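Local coordinates for adhesin (Neisseria meningitidis, PDB 5MY7), which probably acts as an adhesin of the meningococcus and as an inhibitor of lysozyme, which could protect the bacterium from this host enzyme, at residues Ala30-Tyr36 and Lys45-Phe50; Gln69-Asn73 and Phe83-Glu87; Asn79-Tyr84 and Thr94-Asp98. All coordinates share one frame; numbering follows the deposited sequence.

Contact 1 (Ala30-Tyr36 and Lys45-Phe50); sequences AKKTVSY and KVTYGF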
ATOM      1  N   ALA A  30      13.871   7.105   4.938  1.00 49.63           N
ATOM      2  CA  ALA A  30      13.611   7.597   3.547  1.00 46.39           C
ATOM      3  C   ALA A  30      12.169   7.284   3.124  1.00 39.71           C
ATOM      4  O   ALA A  30      11.727   6.145   3.253  1.00 38.28           O
ATOM      5  CB  ALA A  30      14.591   6.973   2.560  1.00 48.36           C
ATOM      6  N   LYS A  31      11.467   8.302   2.626  1.00 38.83           N
ATOM      7  CA  LYS A  31      10.083   8.206   2.137  1.00 36.83           C
ATOM      8  C   LYS A  31      10.025   8.422   0.623  1.00 35.31           C
ATOM      9  O   LYS A  31      10.770   9.236   0.084  1.00 45.02           O
ATOM     10  CB  LYS A  31       9.216   9.286   2.800  1.00 38.58           C
ATOM     11  CG  LYS A  31       9.149   9.239   4.314  1.00 38.32           C
ATOM     12  CD  LYS A  31       8.309  10.386   4.844  1.00 41.42           C
ATOM     13  CE  LYS A  31       8.338  10.383   6.350  1.00 45.81           C
ATOM     14  NZ  LYS A  31       7.550  11.525   6.871  1.00 52.21           N
ATOM     15  N   LYS A  32       9.112   7.689  -0.017  1.00 29.93           N
ATOM     16  CA  LYS A  32       8.772   7.917  -1.454  1.00 31.54           C
ATOM     17  C   LYS A  32       7.249   7.874  -1.641  1.00 27.32           C
ATOM     18  O   LYS A  32       6.585   6.970  -1.126  1.00 27.76           O
ATOM     19  CB  LYS A  32       9.396   6.834  -2.372  1.00 34.66           C
ATOM     20  CG  LYS A  32      10.909   6.656  -2.306  1.00 43.69           C
ATOM     21  CD  LYS A  32      11.679   7.848  -2.871  1.00 50.84           C
ATOM     22  CE  LYS A  32      13.151   7.766  -2.493  1.00 57.00           C
ATOM     23  NZ  LYS A  32      13.817   9.034  -2.885  1.00 60.06           N
ATOM     24  N   THR A  33       6.708   8.800  -2.429  1.00 29.73           N
ATOM     25  CA  THR A  33       5.247   8.925  -2.613  1.00 25.89           C
ATOM     26  C   THR A  33       4.852   8.597  -4.057  1.00 25.93           C
ATOM     27  O   THR A  33       5.523   9.065  -4.999  1.00 30.65           O
ATOM     28  CB  THR A  33       4.781  10.330  -2.199  1.00 29.68           C
ATOM     29  OG1 THR A  33       5.096  10.554  -0.804  1.00 31.17           O
ATOM     30  CG2 THR A  33       3.271  10.517  -2.404  1.00 29.86           C
ATOM     31  N   VAL A  34       3.775   7.838  -4.211  1.00 24.03           N
ATOM     32  CA  VAL A  34       3.223   7.454  -5.516  1.00 23.35           C
ATOM     33  C   VAL A  34       1.727   7.839  -5.543  1.00 22.24           C
ATOM     34  O   VAL A  34       0.987   7.569  -4.560  1.00 22.23           O
ATOM     35  CB  VAL A  34       3.385   5.926  -5.827  1.00 24.93           C
ATOM     36  CG1 VAL A  34       2.819   5.575  -7.195  1.00 25.59           C
ATOM     37  CG2 VAL A  34       4.836   5.530  -5.704  1.00 27.38           C
ATOM     38  N   SER A  35       1.293   8.489  -6.648  1.00 24.54           N
ATOM     39  CA  SER A  35      -0.134   8.784  -6.871  1.00 23.00           C
ATOM     40  C   SER A  35      -0.735   7.775  -7.834  1.00 22.84           C
ATOM     41  O   SER A  35      -0.106   7.459  -8.859  1.00 26.09           O
ATOM     42  CB  SER A  35      -0.310  10.236  -7.418  1.00 28.29           C
ATOM     43  OG  SER A  35       0.118  11.150  -6.429  1.00 34.81           O
ATOM     44  N   TYR A  36      -1.927   7.269  -7.484  1.00 20.64           N
ATOM     45  CA  TYR A  36      -2.638   6.210  -8.225  1.00 20.05           C
ATOM     46  C   TYR A  36      -4.027   6.611  -8.714  1.00 20.57           C
ATOM     47  O   TYR A  36      -4.680   7.462  -8.080  1.00 21.73           O
ATOM     48  CB  TYR A  36      -2.825   4.955  -7.350  1.00 20.03           C
ATOM     49  CG  TYR A  36      -1.537   4.356  -6.801  1.00 19.48           C
ATOM     50  CD1 TYR A  36      -1.000   4.803  -5.621  1.00 18.59           C
ATOM     51  CD2 TYR A  36      -0.895   3.288  -7.461  1.00 19.40           C
ATOM     52  CE1 TYR A  36       0.195   4.255  -5.108  1.00 19.28           C
ATOM     53  CE2 TYR A  36       0.279   2.736  -6.988  1.00 18.47           C
ATOM     54  CZ  TYR A  36       0.831   3.232  -5.796  1.00 19.39           C
ATOM     55  OH  TYR A  36       1.992   2.701  -5.271  1.00 20.60           O
ATOM     56  N   LYS A  45      -3.081   8.692  -2.857  1.00 19.31           N
ATOM     57  CA  LYS A  45      -1.657   8.958  -2.748  1.00 20.89           C
ATOM     58  C   LYS A  45      -1.109   8.125  -1.582  1.00 21.15           C
ATOM     59  O   LYS A  45      -1.615   8.243  -0.433  1.00 21.45           O
ATOM     60  CB  LYS A  45      -1.432  10.457  -2.499  1.00 26.05           C
ATOM     61  CG  LYS A  45      -0.014  10.965  -2.586  1.00 35.63           C
ATOM     62  CD  LYS A  45       0.049  12.515  -2.516  1.00 41.87           C
ATOM     63  CE  LYS A  45      -0.449  13.094  -1.162  1.00 49.71           C
ATOM     64  NZ  LYS A  45       0.103  12.520   0.156  1.00 45.53           N
ATOM     65  N   VAL A  46      -0.042   7.363  -1.851  1.00 19.00           N
ATOM     66  CA  VAL A  46       0.563   6.483  -0.827  1.00 19.08           C
ATOM     67  C   VAL A  46       2.038   6.792  -0.678  1.00 19.47           C
ATOM     68  O   VAL A  46       2.764   6.909  -1.672  1.00 21.20           O
ATOM     69  CB  VAL A  46       0.416   4.960  -1.187  1.00 19.00           C
ATOM     70  CG1 VAL A  46       0.968   4.054  -0.056  1.00 19.60           C
ATOM     71  CG2 VAL A  46      -1.045   4.637  -1.483  1.00 18.59           C
ATOM     72  N   THR A  47       2.477   6.929   0.585  1.00 19.17           N
ATOM     73  CA  THR A  47       3.860   7.165   0.965  1.00 21.17           C
ATOM     74  C   THR A  47       4.447   5.900   1.596  1.00 20.50           C
ATOM     75  O   THR A  47       3.868   5.371   2.556  1.00 22.37           O
ATOM     76  CB  THR A  47       3.981   8.378   1.903  1.00 23.73           C
ATOM     77  OG1 THR A  47       3.461   9.545   1.240  1.00 25.86           O
ATOM     78  CG2 THR A  47       5.463   8.619   2.318  1.00 25.23           C
ATOM     79  N   TYR A  48       5.555   5.418   1.023  1.00 20.53           N
ATOM     80  CA  TYR A  48       6.256   4.243   1.502  1.00 21.75           C
ATOM     81  C   TYR A  48       7.516   4.648   2.248  1.00 23.47           C
ATOM     82  O   TYR A  48       8.321   5.485   1.748  1.00 25.16           O
ATOM     83  CB  TYR A  48       6.607   3.293   0.345  1.00 22.44           C
ATOM     84  CG  TYR A  48       5.408   2.858  -0.489  1.00 20.87           C
ATOM     85  CD1 TYR A  48       4.599   1.787  -0.082  1.00 21.18           C
ATOM     86  CD2 TYR A  48       5.024   3.533  -1.655  1.00 21.11           C
ATOM     87  CE1 TYR A  48       3.483   1.394  -0.801  1.00 20.58           C
ATOM     88  CE2 TYR A  48       3.918   3.130  -2.387  1.00 21.88           C
ATOM     89  CZ  TYR A  48       3.137   2.072  -1.953  1.00 21.04           C
ATOM     90  OH  TYR A  48       2.020   1.650  -2.673  1.00 20.60           O
ATOM     91  N   GLY A  49       7.704   4.037   3.432  1.00 23.24           N
ATOM     92  CA  GLY A  49       8.966   4.147   4.174  1.00 26.69           C
ATOM     93  C   GLY A  49       9.952   3.039   3.857  1.00 27.79           C
ATOM     94  O   GLY A  49       9.561   1.867   3.714  1.00 28.89           O
ATOM     95  N   PHE A  50      11.229   3.425   3.741  1.00 27.52           N
ATOM     96  CA  PHE A  50      12.318   2.492   3.418  1.00 27.24           C
ATOM     97  C   PHE A  50      13.441   2.580   4.443  1.00 29.45           C
ATOM     98  O   PHE A  50      13.819   3.689   4.783  1.00 33.78           O
ATOM     99  CB  PHE A  50      12.916   2.862   2.066  1.00 30.08           C
ATOM    100  CG  PHE A  50      12.049   2.503   0.872  1.00 31.00           C
ATOM    101  CD1 PHE A  50      12.174   1.264   0.245  1.00 35.32           C
ATOM    102  CD2 PHE A  50      11.136   3.412   0.366  1.00 30.60           C
ATOM    103  CE1 PHE A  50      11.393   0.932  -0.854  1.00 39.74           C
ATOM    104  CE2 PHE A  50      10.368   3.100  -0.732  1.00 35.19           C
ATOM    105  CZ  PHE A  50      10.476   1.863  -1.338  1.00 36.88           C
TER

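Contact 2 (Gln69-Asn73 and Phe83-Glu87); sequences QMPVN and FYGKE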
ATOM      1  N   GLN A  69      -1.725   4.937   8.469  1.00 20.98           N
ATOM      2  CA  GLN A  69      -0.398   4.281   8.391  1.00 21.86           C
ATOM      3  C   GLN A  69      -0.534   2.761   8.631  1.00 19.66           C
ATOM      4  O   GLN A  69      -1.091   2.327   9.635  1.00 23.05           O
ATOM      5  CB  GLN A  69       0.631   4.913   9.381  1.00 27.71           C
ATOM      6  CG  GLN A  69       2.042   4.313   9.146  1.00 30.88           C
ATOM      7  CD  GLN A  69       3.213   5.068   9.709  1.00 33.75           C
ATOM      8  OE1 GLN A  69       3.242   6.300   9.742  1.00 41.87           O
ATOM      9  NE2 GLN A  69       4.219   4.327  10.121  1.00 35.46           N
ATOM     10  N   MET A  70      -0.080   1.992   7.668  1.00 17.66           N
ATOM     11  CA  MET A  70      -0.174   0.505   7.695  1.00 18.41           C
ATOM     12  C   MET A  70       1.233  -0.114   7.749  1.00 17.88           C
ATOM     13  O   MET A  70       2.004  -0.024   6.776  1.00 17.67           O
ATOM     14  CB  MET A  70      -0.907   0.052   6.427  1.00 18.00           C
ATOM     15  CG  MET A  70      -2.346   0.583   6.306  1.00 18.61           C
ATOM     16  SD  MET A  70      -3.128   0.305   4.688  1.00 19.34           S
ATOM     17  CE  MET A  70      -2.456   1.749   3.876  1.00 20.02           C
ATOM     18  N   PRO A  71       1.616  -0.694   8.910  1.00 19.12           N
ATOM     19  CA  PRO A  71       2.962  -1.289   9.000  1.00 18.36           C
ATOM     20  C   PRO A  71       3.130  -2.503   8.073  1.00 17.68           C
ATOM     21  O   PRO A  71       2.160  -3.257   7.909  1.00 18.67           O
ATOM     22  CB  PRO A  71       3.033  -1.803  10.443  1.00 20.37           C
ATOM     23  CG  PRO A  71       1.610  -2.027  10.823  1.00 26.62           C
ATOM     24  CD  PRO A  71       0.861  -0.903  10.153  1.00 22.03           C
ATOM     25  N   VAL A  72       4.325  -2.740   7.546  1.00 17.18           N
ATOM     26  CA  VAL A  72       4.550  -3.928   6.707  1.00 17.71           C
ATOM     27  C   VAL A  72       4.195  -5.191   7.527  1.00 17.42           C
ATOM     28  O   VAL A  72       4.475  -5.275   8.752  1.00 18.40           O
ATOM     29  CB  VAL A  72       5.959  -3.964   6.116  1.00 17.93           C
ATOM     30  CG1 VAL A  72       7.019  -4.212   7.197  1.00 19.54           C
ATOM     31  CG2 VAL A  72       6.079  -4.959   4.957  1.00 20.02           C
ATOM     32  N   ASN A  73       3.571  -6.140   6.843  1.00 17.65           N
ATOM     33  CA  ASN A  73       3.156  -7.377   7.479  1.00 17.92           C
ATOM     34  C   ASN A  73       4.057  -8.502   6.937  1.00 19.04           C
ATOM     35  O   ASN A  73       3.801  -9.086   5.868  1.00 20.15           O
ATOM     36  CB  ASN A  73       1.668  -7.628   7.215  1.00 19.90           C
ATOM     37  CG  ASN A  73       1.131  -8.763   8.047  1.00 21.19           C
ATOM     38  OD1 ASN A  73       1.828  -9.772   8.271  1.00 23.17           O
ATOM     39  ND2 ASN A  73      -0.062  -8.599   8.535  1.00 23.99           N
ATOM     40  N   PHE A  83       2.188  -7.281   1.709  1.00 18.05           N
ATOM     41  CA  PHE A  83       1.018  -6.768   2.439  1.00 17.93           C
ATOM     42  C   PHE A  83       1.463  -5.839   3.553  1.00 16.57           C
ATOM     43  O   PHE A  83       2.518  -6.044   4.219  1.00 19.44           O
ATOM     44  CB  PHE A  83       0.161  -7.891   3.014  1.00 19.95           C
ATOM     45  CG  PHE A  83      -0.627  -8.626   1.961  1.00 22.19           C
ATOM     46  CD1 PHE A  83      -1.830  -8.109   1.494  1.00 23.61           C
ATOM     47  CD2 PHE A  83      -0.192  -9.860   1.492  1.00 23.78           C
ATOM     48  CE1 PHE A  83      -2.573  -8.781   0.556  1.00 27.87           C
ATOM     49  CE2 PHE A  83      -0.933 -10.530   0.522  1.00 26.63           C
ATOM     50  CZ  PHE A  83      -2.111  -9.973   0.076  1.00 29.37           C
ATOM     51  N   TYR A  84       0.666  -4.776   3.728  1.00 17.42           N
ATOM     52  CA  TYR A  84       0.761  -3.809   4.843  1.00 16.71           C
ATOM     53  C   TYR A  84      -0.554  -3.770   5.621  1.00 17.13           C
ATOM     54  O   TYR A  84      -1.636  -3.772   4.979  1.00 17.87           O
ATOM     55  CB  TYR A  84       1.084  -2.398   4.327  1.00 16.56           C
ATOM     56  CG  TYR A  84       2.314  -2.290   3.441  1.00 16.69           C
ATOM     57  CD1 TYR A  84       2.259  -2.600   2.088  1.00 18.75           C
ATOM     58  CD2 TYR A  84       3.516  -1.860   3.933  1.00 17.84           C
ATOM     59  CE1 TYR A  84       3.346  -2.475   1.257  1.00 19.26           C
ATOM     60  CE2 TYR A  84       4.633  -1.754   3.112  1.00 19.00           C
ATOM     61  CZ  TYR A  84       4.557  -2.047   1.765  1.00 20.55           C
ATOM     62  OH  TYR A  84       5.653  -1.903   0.897  1.00 24.72           O
ATOM     63  N   GLY A  85      -0.499  -3.684   6.966  1.00 17.74           N
ATOM     64  CA  GLY A  85      -1.695  -3.555   7.805  1.00 19.15           C
ATOM     65  C   GLY A  85      -1.911  -4.751   8.700  1.00 22.72           C
ATOM     66  O   GLY A  85      -1.218  -5.757   8.585  1.00 27.38           O
ATOM     67  N   LYS A  86      -2.859  -4.591   9.607  1.00 25.20           N
ATOM     68  CA  LYS A  86      -3.170  -5.583  10.638  1.00 30.19           C
ATOM     69  C   LYS A  86      -4.671  -5.920  10.640  1.00 26.58           C
ATOM     70  O   LYS A  86      -5.473  -5.135  10.129  1.00 23.65           O
ATOM     71  CB  LYS A  86      -2.647  -5.125  12.015  1.00 37.82           C
ATOM     72  CG  LYS A  86      -3.329  -3.929  12.653  1.00 46.13           C
ATOM     73  CD  LYS A  86      -2.549  -3.393  13.886  1.00 52.81           C
ATOM     74  CE  LYS A  86      -2.785  -1.901  14.155  1.00 60.63           C
ATOM     75  NZ  LYS A  86      -4.229  -1.498  14.210  1.00 66.55           N
ATOM     76  N   GLU A  87      -5.048  -7.057  11.252  1.00 29.94           N
ATOM     77  CA  GLU A  87      -6.468  -7.440  11.310  1.00 30.75           C
ATOM     78  C   GLU A  87      -7.261  -6.380  12.008  1.00 29.11           C
ATOM     79  O   GLU A  87      -6.902  -5.957  13.116  1.00 29.51           O
ATOM     80  CB  GLU A  87      -6.705  -8.769  12.055  1.00 35.35           C
ATOM     81  CG  GLU A  87      -8.212  -9.203  12.166  1.00 40.62           C
ATOM     82  CD  GLU A  87      -8.997  -9.290  10.823  1.00 42.96           C
ATOM     83  OE1 GLU A  87      -8.373  -9.748   9.919  1.00 38.07           O
ATOM     84  OE2 GLU A  87     -10.244  -8.967  10.622  1.00 41.63           O
TER

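Contact 3 (Asn79-Tyr84 and Thr94-Asp98); sequences NVETFY and TGVMD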
ATOM      1  N   ASN A  79       6.834 -14.301  -1.908  1.00 34.23           N
ATOM      2  CA  ASN A  79       7.794 -14.029  -2.983  1.00 32.26           C
ATOM      3  C   ASN A  79       7.224 -13.126  -4.097  1.00 29.25           C
ATOM      4  O   ASN A  79       8.012 -12.545  -4.857  1.00 37.20           O
ATOM      5  CB  ASN A  79       8.421 -15.346  -3.558  1.00 35.53           C
ATOM      6  CG  ASN A  79       7.380 -16.318  -4.152  1.00 41.94           C
ATOM      7  OD1 ASN A  79       6.262 -16.450  -3.618  1.00 50.43           O
ATOM      8  ND2 ASN A  79       7.748 -17.018  -5.244  1.00 40.67           N
ATOM      9  N   VAL A  80       5.887 -13.039  -4.228  1.00 29.24           N
ATOM     10  CA  VAL A  80       5.224 -12.218  -5.296  1.00 28.99           C
ATOM     11  C   VAL A  80       4.461 -11.015  -4.749  1.00 25.04           C
ATOM     12  O   VAL A  80       4.191 -10.104  -5.537  1.00 29.07           O
ATOM     13  CB  VAL A  80       4.316 -13.051  -6.268  1.00 33.72           C
ATOM     14  CG1 VAL A  80       5.131 -14.140  -6.927  1.00 35.45           C
ATOM     15  CG2 VAL A  80       3.097 -13.643  -5.580  1.00 35.63           C
ATOM     16  N   GLU A  81       4.040 -11.018  -3.481  1.00 25.44           N
ATOM     17  CA  GLU A  81       3.096 -10.003  -2.964  1.00 24.84           C
ATOM     18  C   GLU A  81       3.579  -9.477  -1.605  1.00 23.72           C
ATOM     19  O   GLU A  81       4.015 -10.259  -0.735  1.00 27.19           O
ATOM     20  CB  GLU A  81       1.746 -10.644  -2.721  1.00 31.37           C
ATOM     21  CG  GLU A  81       0.519  -9.759  -2.757  1.00 37.37           C
ATOM     22  CD  GLU A  81      -0.746 -10.569  -3.095  1.00 40.66           C
ATOM     23  OE1 GLU A  81      -0.671 -11.824  -3.162  1.00 47.88           O
ATOM     24  OE2 GLU A  81      -1.798  -9.942  -3.322  1.00 48.07           O
ATOM     25  N   THR A  82       3.563  -8.164  -1.440  1.00 21.55           N
ATOM     26  CA  THR A  82       3.789  -7.528  -0.140  1.00 19.85           C
ATOM     27  C   THR A  82       2.442  -7.017   0.415  1.00 19.19           C
ATOM     28  O   THR A  82       1.685  -6.365  -0.324  1.00 20.56           O
ATOM     29  CB  THR A  82       4.800  -6.350  -0.229  1.00 21.28           C
ATOM     30  OG1 THR A  82       6.015  -6.763  -0.912  1.00 26.09           O
ATOM     31  CG2 THR A  82       5.173  -5.807   1.142  1.00 23.48           C
ATOM     32  N   PHE A  83       2.188  -7.281   1.709  1.00 18.05           N
ATOM     33  CA  PHE A  83       1.018  -6.768   2.439  1.00 17.93           C
ATOM     34  C   PHE A  83       1.463  -5.839   3.553  1.00 16.57           C
ATOM     35  O   PHE A  83       2.518  -6.044   4.219  1.00 19.44           O
ATOM     36  CB  PHE A  83       0.161  -7.891   3.014  1.00 19.95           C
ATOM     37  CG  PHE A  83      -0.627  -8.626   1.961  1.00 22.19           C
ATOM     38  CD1 PHE A  83      -1.830  -8.109   1.494  1.00 23.61           C
ATOM     39  CD2 PHE A  83      -0.192  -9.860   1.492  1.00 23.78           C
ATOM     40  CE1 PHE A  83      -2.573  -8.781   0.556  1.00 27.87           C
ATOM     41  CE2 PHE A  83      -0.933 -10.530   0.522  1.00 26.63           C
ATOM     42  CZ  PHE A  83      -2.111  -9.973   0.076  1.00 29.37           C
ATOM     43  N   TYR A  84       0.666  -4.776   3.728  1.00 17.42           N
ATOM     44  CA  TYR A  84       0.761  -3.809   4.843  1.00 16.71           C
ATOM     45  C   TYR A  84      -0.554  -3.770   5.621  1.00 17.13           C
ATOM     46  O   TYR A  84      -1.636  -3.772   4.979  1.00 17.87           O
ATOM     47  CB  TYR A  84       1.084  -2.398   4.327  1.00 16.56           C
ATOM     48  CG  TYR A  84       2.314  -2.290   3.441  1.00 16.69           C
ATOM     49  CD1 TYR A  84       2.259  -2.600   2.088  1.00 18.75           C
ATOM     50  CD2 TYR A  84       3.516  -1.860   3.933  1.00 17.84           C
ATOM     51  CE1 TYR A  84       3.346  -2.475   1.257  1.00 19.26           C
ATOM     52  CE2 TYR A  84       4.633  -1.754   3.112  1.00 19.00           C
ATOM     53  CZ  TYR A  84       4.557  -2.047   1.765  1.00 20.55           C
ATOM     54  OH  TYR A  84       5.653  -1.903   0.897  1.00 24.72           O
ATOM     55  N   THR A  94       0.371  -5.253  -2.718  1.00 19.39           N
ATOM     56  CA  THR A  94       1.160  -4.847  -3.893  1.00 21.22           C
ATOM     57  C   THR A  94       2.176  -5.918  -4.262  1.00 21.56           C
ATOM     58  O   THR A  94       2.107  -7.035  -3.728  1.00 22.64           O
ATOM     59  CB  THR A  94       1.805  -3.467  -3.668  1.00 21.80           C
ATOM     60  OG1 THR A  94       2.337  -2.964  -4.923  1.00 24.26           O
ATOM     61  CG2 THR A  94       2.876  -3.493  -2.610  1.00 21.60           C
ATOM     62  N   GLY A  95       3.054  -5.626  -5.219  1.00 24.96           N
ATOM     63  CA  GLY A  95       4.131  -6.528  -5.574  1.00 24.62           C
ATOM     64  C   GLY A  95       5.338  -6.441  -4.655  1.00 25.07           C
ATOM     65  O   GLY A  95       5.239  -6.101  -3.460  1.00 26.85           O
ATOM     66  N   VAL A  96       6.482  -6.835  -5.185  1.00 27.61           N
ATOM     67  CA  VAL A  96       7.735  -6.718  -4.467  1.00 28.77           C
ATOM     68  C   VAL A  96       8.221  -5.260  -4.588  1.00 30.18           C
ATOM     69  O   VAL A  96       8.243  -4.685  -5.685  1.00 37.94           O
ATOM     70  CB  VAL A  96       8.788  -7.729  -4.936  1.00 33.78           C
ATOM     71  CG1 VAL A  96      10.023  -7.627  -4.032  1.00 34.83           C
ATOM     72  CG2 VAL A  96       8.224  -9.140  -4.869  1.00 38.44           C
ATOM     73  N   MET A  97       8.578  -4.680  -3.441  1.00 31.38           N
ATOM     74  CA  MET A  97       8.896  -3.241  -3.313  1.00 33.00           C
ATOM     75  C   MET A  97      10.354  -3.032  -2.950  1.00 37.46           C
ATOM     76  O   MET A  97      10.773  -3.383  -1.868  1.00 47.88           O
ATOM     77  CB  MET A  97       8.005  -2.625  -2.230  1.00 31.81           C
ATOM     78  CG  MET A  97       6.522  -2.747  -2.500  1.00 32.13           C
ATOM     79  SD  MET A  97       5.975  -1.848  -3.975  1.00 32.22           S
ATOM     80  CE  MET A  97       5.541  -0.256  -3.305  1.00 37.83           C
ATOM     81  N   ASP A  98      11.119  -2.513  -3.890  1.00 38.99           N
ATOM     82  CA  ASP A  98      12.468  -1.984  -3.607  1.00 41.99           C
ATOM     83  C   ASP A  98      12.595  -0.636  -4.351  1.00 45.42           C
ATOM     84  O   ASP A  98      11.677  -0.267  -5.105  1.00 47.13           O
ATOM     85  CB  ASP A  98      13.562  -2.988  -4.044  1.00 46.26           C
ATOM     86  CG  ASP A  98      13.461  -3.392  -5.520  1.00 44.04           C
ATOM     87  OD1 ASP A  98      13.512  -2.510  -6.400  1.00 45.69           O
ATOM     88  OD2 ASP A  98      13.381  -4.613  -5.809  1.00 56.23           O
TER

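Contact 1 (Ala30-Tyr36 and Lys45-Phe50)
Y48 OH donates to Y36 OH over 2.8 Å, joining two phenol groups that reach toward each other from opposite directions on the face of the sheet that also carries V34 and V46. In both tyrosines CG sits anti to the carbonyl carbon (chi1 -57° in Y36, -56° in Y48), which lays each ring along its strand toward the other. The oxygen of Y36 lies at the edge of the Y48 ring, near its plane. Between them V46 CG2 comes obliquely to Y36 CE1 at 3.9 Å, while V34 CG2 meets the edge of Y48.

On the other face T33 OG1 and T47 OG1 hydrogen-bond at 2.8 Å across a non-hydrogen-bonded pair. The methyl T33 CG2 presses on K45 CG at 3.3 Å, closer than two carbons normally pack.

The backbones run antiparallel (156° between strand axes), with two-way bonding at K32/Y48 and V34/V46; V46 N to V34 O measures 2.9 Å. This is the beta hairpin of strands 31-37 and 43-50. Strand 56-63 flanks 43-50 on its far side, and I107 of strand 107-110 packs on Y36, V46 and Y48.

Contact 2 (Gln69-Asn73 and Phe83-Glu87)
Three hydrogen bonds fasten N73 and P71 to the chain around Y84. N73 N donates to F83 O at 2.8 Å, and G85 N donates to P71 O at 2.9 Å. The third bond uses a side chain: N73 ND2 reaches G85 O over 3.1 Å, nearly in line with that C=O. N73 turns its amide toward G85 by a chi1 of -170°, which sets CG opposite the backbone N, and its other amide atom, OD1, accepts from K76 N. The side-chain amide is therefore held at both ends, which fixes its rotation.

The two backbones are joined by a single bridge, V72 with Y84. Strand 66-71 is an edge strand of one four-stranded antiparallel sheet and strand 82-84 an edge strand of the other, and the contact brings these margins together. S77 OG bonds both N73 O and F83 N, tying the connecting loop to the two segments.

Apolar packing centres on Y84. M70 CB meets Y84 CB at 3.8 Å, and the M70 carbonyl oxygen approaches the ring obliquely. V72 CA lies 3.6 Å from Y84 CD2, also oblique to the ring, while V72 CB and CG2 touch the same side of the phenol at CD2 and CE2. The hydroxyl beyond them hydrogen-bonds to T56 OG1 of strand 56-63. At G85 the main chain passes close by M70, with G85 N 3.8 Å from M70 CB; a CB on G85 would be jammed against the carbonyl O of Y84, which suits a residue without a side chain.

Contact 3 (Asn79-Tyr84 and Thr94-Asp98)
T82 OG1 donates to G95 O at 2.7 Å, and the torsion of T82 explains the bond: with chi1 at -51°, OG1 stands anti to the carbonyl carbon and beside the backbone N, which puts the hydroxyl on the same side as the N-H, facing T94-G95. T82 N bonds to T94 O at 2.9 Å, from well above that carbonyl plane, and only weakly to G95 O. T94 N returns a bond to T82 O.

T94 is turned differently. Its OG1 is anti to the backbone N (chi1 -168°) and bonds to P106 O, which leaves the methyl CG2 between the backbone N and the carbonyl carbon. From there CG2 meets the edge of the Y84 ring, 4.0 Å from CE1. M97 brings CG to within 3.6 Å of Y84 OH, the side chains meeting at a slant; this is packing, since Y84 OH is hydrogen-bonded to T56 OG1. V96 CG2 touches N79 O at 3.4 Å. Just before the strand, E81 CG passes 3.3 Å from T94 O.

The contact joins outer strand 82-84 to the end of strand 91-94, after which G95-D98 leads into the loop toward strand 107-110. T82 and T94 form an antiparallel hydrogen-bonded pair, bonded in both directions as in neighbouring strands of an antiparallel sheet.

How the contacts relate
Contacts 2 and 3 use the same short strand, 82-84: F83 and Y84 belong to both, and the centres of the two contacts lie 12 Å apart. V72 CG2 of contact 2 packs on T82 CG2 of contact 3 at 4.0 Å. Contact 1 is centred 14 Å from each of the others and meets them mainly through Y48, whose CD1 lies 4.0 Å from Y84 OH and whose CZ lies 3.6 Å from M97 CE, with F50 CE1 4.0 Å from D98 C. Y48 and Y84 thus link the hairpin of one sheet to the outer strand of the other. The side chains of N73 and of E81 each lie about 4 Å from bound di(hydroxyethyl)ether, probably from crystallisation.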